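Local structure of dimethyl-sulfide monooxygenase (Hyphomicrobium sulfonivorans, 6AK1) at residues A[140-143]-A[144-148]; A[330-334]-A[335-339]. The protein oxidises dimethyl sulfide with NADH and oxygen to methanethiol and formaldehyde, using FMN as cofactor, in the first step of dimethyl sulfide degradation. All coordinates share one frame; numbering follows the deposited sequence.

Contact 1. Residues A[140-143]-A[144-148]; sequences NSAA and LNIGM
The short helix 140-146, which follows barrel strand 130-135, closes its last turn here through i to i+4 backbone bonds, from the carbonyls of N140, S141, A142 and A143 to L144, N145, I146 and G147. The last of these is bent: G147 N, 2.9 Å from A143 O, stands above the carbonyl plane with an N-H...O angle of 134°. The chain leaves the helix at this point, for G147 has a positive phi of 104°, where a CB would press on the preceding carbonyl oxygen.

Side chains follow the same spacing. OD1 of N140 meets CD1 of L144 at 3.6 Å, the two side chains crossing at a slant. One residue on, a water accepts from N145 ND2 at 2.8 Å and lies 3.2 Å from S141 OG, bridging the two residues; OG also bonds to V62 N. With chi1 of 69°, OG sits between the backbone N and carbonyl carbon of S141, where it meets both partners. I146 CD1 reaches A142 CB at 4.0 Å, and both side chains touch F109. Beyond the glycine, the thioether of M148 folds back, its SD 4.0 Å from A143 CB.

The chemistry is thus divided: the S141 hydroxyl ties the helix to V62, and the water links it to N145, while apolar packing of M148 on A143 sets M148 next to H154, which by similarity binds FMN.

Contact 2. Residues A[330-334]-A[335-339]; sequences QAMEN and DSLRT
R338 packs back from the first turn of helix 335-344 over the loop that leads into it. Its CB lies 3.1 Å from N334 O and 3.8 Å from M332 CB, the M332 and R338 side chains running antiparallel alongside each other, and CG is equally far from that M332 carbon. CD lies close to two backbone oxygens, 3.3 Å from Q330 O and slightly nearer M332 O; NE is 4.0 Å from each of them. A bend at chi3 (73°) turns the guanidinium back toward the helix start, where NH1 donates to M332 O at 3.0 Å, 19° out of the guanidinium plane, and to D335 OD1 at 3.0 Å in a salt bridge. That carboxylate oxygen lies in the guanidinium plane and is met on its anti side but well out of the carboxylate plane; NH2 adds a weak bond. A leucine here would probably leave the D335 carboxylate without its cationic mate and M332 O without this donor. N334 OD1 accepts from L337 N at 3.0 Å (N-H...O 160°), and N334 O takes R338 N. The OD1 bond marks an asparagine N-cap, accompanied by an i to i+3 salt bridge.

In the fold
Both contacts belong to the luciferase-like monooxygenase fold, whose parallel strands form the TIM barrel, and they come in series along the chain. Contact 1 belongs to helix 140-146, between strands 130-135 and 223-227; contact 2 lies between strands 276-284 and 370-372, where the loop after helix 305-316 enters helix 335-344. Their centres are 30 Å apart and the nearest atoms about 18 Å, so neither touches the other. They share no helix, and one contains a helix's C-terminal end, the other a helix's N-terminal start. Of the two, contact 1 alone meets a probable FMN residue directly; contact 2 is peripheral, with the S336 side chain about 10 Å from that of S230.

Contact 1. Residues A[140-143]-A[144-148]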
# COMPACT_ATOMS: atom_id res chain seq x y z
N ASN A 140 -5.40 12.92 13.45
CA ASN A 140 -6.27 14.05 13.77
C ASN A 140 -5.69 15.38 13.28
O ASN A 140 -6.44 16.27 12.88
CB ASN A 140 -6.52 14.07 15.28
CG ASN A 140 -7.35 15.27 15.74
OD1 ASN A 140 -6.92 16.02 16.63
ND2 ASN A 140 -8.54 15.43 15.17
N SER A 141 -4.37 15.55 13.34
CA SER A 141 -3.79 16.83 12.93
C SER A 141 -3.93 17.08 11.43
O SER A 141 -3.85 18.23 10.99
CB SER A 141 -2.32 16.91 13.34
OG SER A 141 -1.54 16.01 12.57
N ALA A 142 -4.13 16.03 10.64
CA ALA A 142 -4.41 16.22 9.21
C ALA A 142 -5.71 16.98 9.01
O ALA A 142 -5.76 17.97 8.28
CB ALA A 142 -4.45 14.87 8.50
N ALA A 143 -6.78 16.54 9.68
CA ALA A 143 -8.05 17.25 9.61
C ALA A 143 -7.90 18.70 10.07
O ALA A 143 -8.43 19.61 9.43
CB ALA A 143 -9.12 16.53 10.44
N LEU A 144 -7.15 18.92 11.15
CA LEU A 144 -7.00 20.27 11.70
C LEU A 144 -6.19 21.18 10.78
O LEU A 144 -6.45 22.39 10.70
CB LEU A 144 -6.36 20.20 13.09
CG LEU A 144 -7.15 19.45 14.18
CD1 LEU A 144 -6.41 19.45 15.53
CD2 LEU A 144 -8.54 20.03 14.34
N ASN A 145 -5.19 20.64 10.07
CA ASN A 145 -4.26 21.43 9.28
C ASN A 145 -4.69 21.60 7.83
O ASN A 145 -4.28 22.57 7.17
CB ASN A 145 -2.87 20.79 9.29
CG ASN A 145 -2.19 20.90 10.63
OD1 ASN A 145 -2.46 21.82 11.40
ND2 ASN A 145 -1.28 19.96 10.92
N ILE A 146 -5.48 20.67 7.31
CA ILE A 146 -5.90 20.68 5.92
C ILE A 146 -7.36 21.11 5.79
O ILE A 146 -7.71 21.87 4.89
CB ILE A 146 -5.68 19.27 5.32
CG1 ILE A 146 -4.20 18.86 5.51
CG2 ILE A 146 -6.15 19.20 3.86
CD1 ILE A 146 -3.93 17.37 5.36
N GLY A 147 -8.20 20.66 6.72
CA GLY A 147 -9.59 21.05 6.73
C GLY A 147 -10.46 19.94 6.20
O GLY A 147 -10.10 19.26 5.23
N MET A 148 -11.59 19.72 6.85
CA MET A 148 -12.61 18.80 6.36
C MET A 148 -13.95 19.50 6.39
O MET A 148 -14.21 20.36 7.24
CB MET A 148 -12.66 17.50 7.18
CG MET A 148 -11.84 16.37 6.58
SD MET A 148 -11.60 14.99 7.70
CE MET A 148 -13.09 14.05 7.43
O HOH W 1 -0.46 17.43 9.97

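Contact 2. Residues A[330-334]-A[335-339]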
# COMPACT_ATOMS: atom_id res chain seq x y z
N GLN A 330 0.16 -9.62 30.79
CA GLN A 330 -1.11 -10.31 31.00
C GLN A 330 -2.11 -9.47 31.81
O GLN A 330 -3.32 -9.70 31.70
CB GLN A 330 -0.88 -11.66 31.69
CG GLN A 330 0.01 -11.60 32.92
CD GLN A 330 0.16 -12.96 33.63
OE1 GLN A 330 -0.70 -13.83 33.55
NE2 GLN A 330 1.28 -13.13 34.34
N ALA A 331 -1.64 -8.49 32.57
CA ALA A 331 -2.50 -7.63 33.38
C ALA A 331 -2.91 -6.33 32.67
O ALA A 331 -3.57 -5.49 33.29
CB ALA A 331 -1.80 -7.28 34.70
N MET A 332 -2.54 -6.15 31.40
CA MET A 332 -2.90 -4.93 30.69
C MET A 332 -4.42 -4.82 30.56
O MET A 332 -5.12 -5.80 30.31
CB MET A 332 -2.23 -4.91 29.32
CG MET A 332 -2.63 -3.75 28.40
SD MET A 332 -1.56 -3.57 26.95
CE MET A 332 -0.04 -3.00 27.74
N GLU A 333 -4.93 -3.60 30.74
CA GLU A 333 -6.38 -3.40 30.80
C GLU A 333 -7.01 -3.58 29.43
O GLU A 333 -7.98 -4.33 29.27
CB GLU A 333 -6.70 -2.02 31.38
CG GLU A 333 -6.13 -1.77 32.78
CD GLU A 333 -6.91 -2.47 33.90
OE1 GLU A 333 -6.48 -2.36 35.08
OE2 GLU A 333 -7.96 -3.10 33.61
N ASN A 334 -6.47 -2.90 28.42
CA ASN A 334 -7.11 -2.88 27.11
C ASN A 334 -7.07 -4.26 26.46
O ASN A 334 -5.99 -4.78 26.17
CB ASN A 334 -6.43 -1.85 26.22
CG ASN A 334 -7.19 -1.59 24.94
OD1 ASN A 334 -7.00 -2.28 23.93
ND2 ASN A 334 -8.08 -0.60 24.97
N ASP A 335 -8.25 -4.83 26.21
CA ASP A 335 -8.34 -6.18 25.65
C ASP A 335 -7.67 -6.27 24.28
O ASP A 335 -6.94 -7.22 24.00
CB ASP A 335 -9.80 -6.61 25.54
CG ASP A 335 -10.39 -7.03 26.88
OD1 ASP A 335 -9.73 -6.85 27.92
OD2 ASP A 335 -11.53 -7.54 26.86
N SER A 336 -7.92 -5.29 23.42
CA SER A 336 -7.51 -5.41 22.03
C SER A 336 -6.00 -5.33 21.89
O SER A 336 -5.40 -6.08 21.10
CB SER A 336 -8.19 -4.34 21.20
OG SER A 336 -7.87 -4.55 19.82
N LEU A 337 -5.35 -4.43 22.63
CA LEU A 337 -3.90 -4.34 22.49
C LEU A 337 -3.21 -5.46 23.25
O LEU A 337 -2.28 -6.08 22.71
CB LEU A 337 -3.40 -2.97 22.97
CG LEU A 337 -1.89 -2.78 22.71
CD1 LEU A 337 -1.52 -3.15 21.27
CD2 LEU A 337 -1.47 -1.35 23.01
N ARG A 338 -3.64 -5.72 24.50
CA ARG A 338 -3.10 -6.84 25.27
C ARG A 338 -3.14 -8.13 24.47
O ARG A 338 -2.15 -8.87 24.42
CB ARG A 338 -3.87 -7.02 26.59
CG ARG A 338 -3.29 -8.12 27.51
CD ARG A 338 -4.18 -8.46 28.73
NE ARG A 338 -5.37 -9.22 28.34
CZ ARG A 338 -6.59 -8.71 28.24
NH1 ARG A 338 -6.82 -7.44 28.53
NH2 ARG A 338 -7.59 -9.49 27.85
N THR A 339 -4.26 -8.40 23.80
CA THR A 339 -4.36 -9.65 23.06
C THR A 339 -3.48 -9.66 21.82
O THR A 339 -2.97 -10.72 21.43
CB THR A 339 -5.83 -9.94 22.73
OG1 THR A 339 -5.98 -11.32 22.36
CG2 THR A 339 -6.33 -9.10 21.58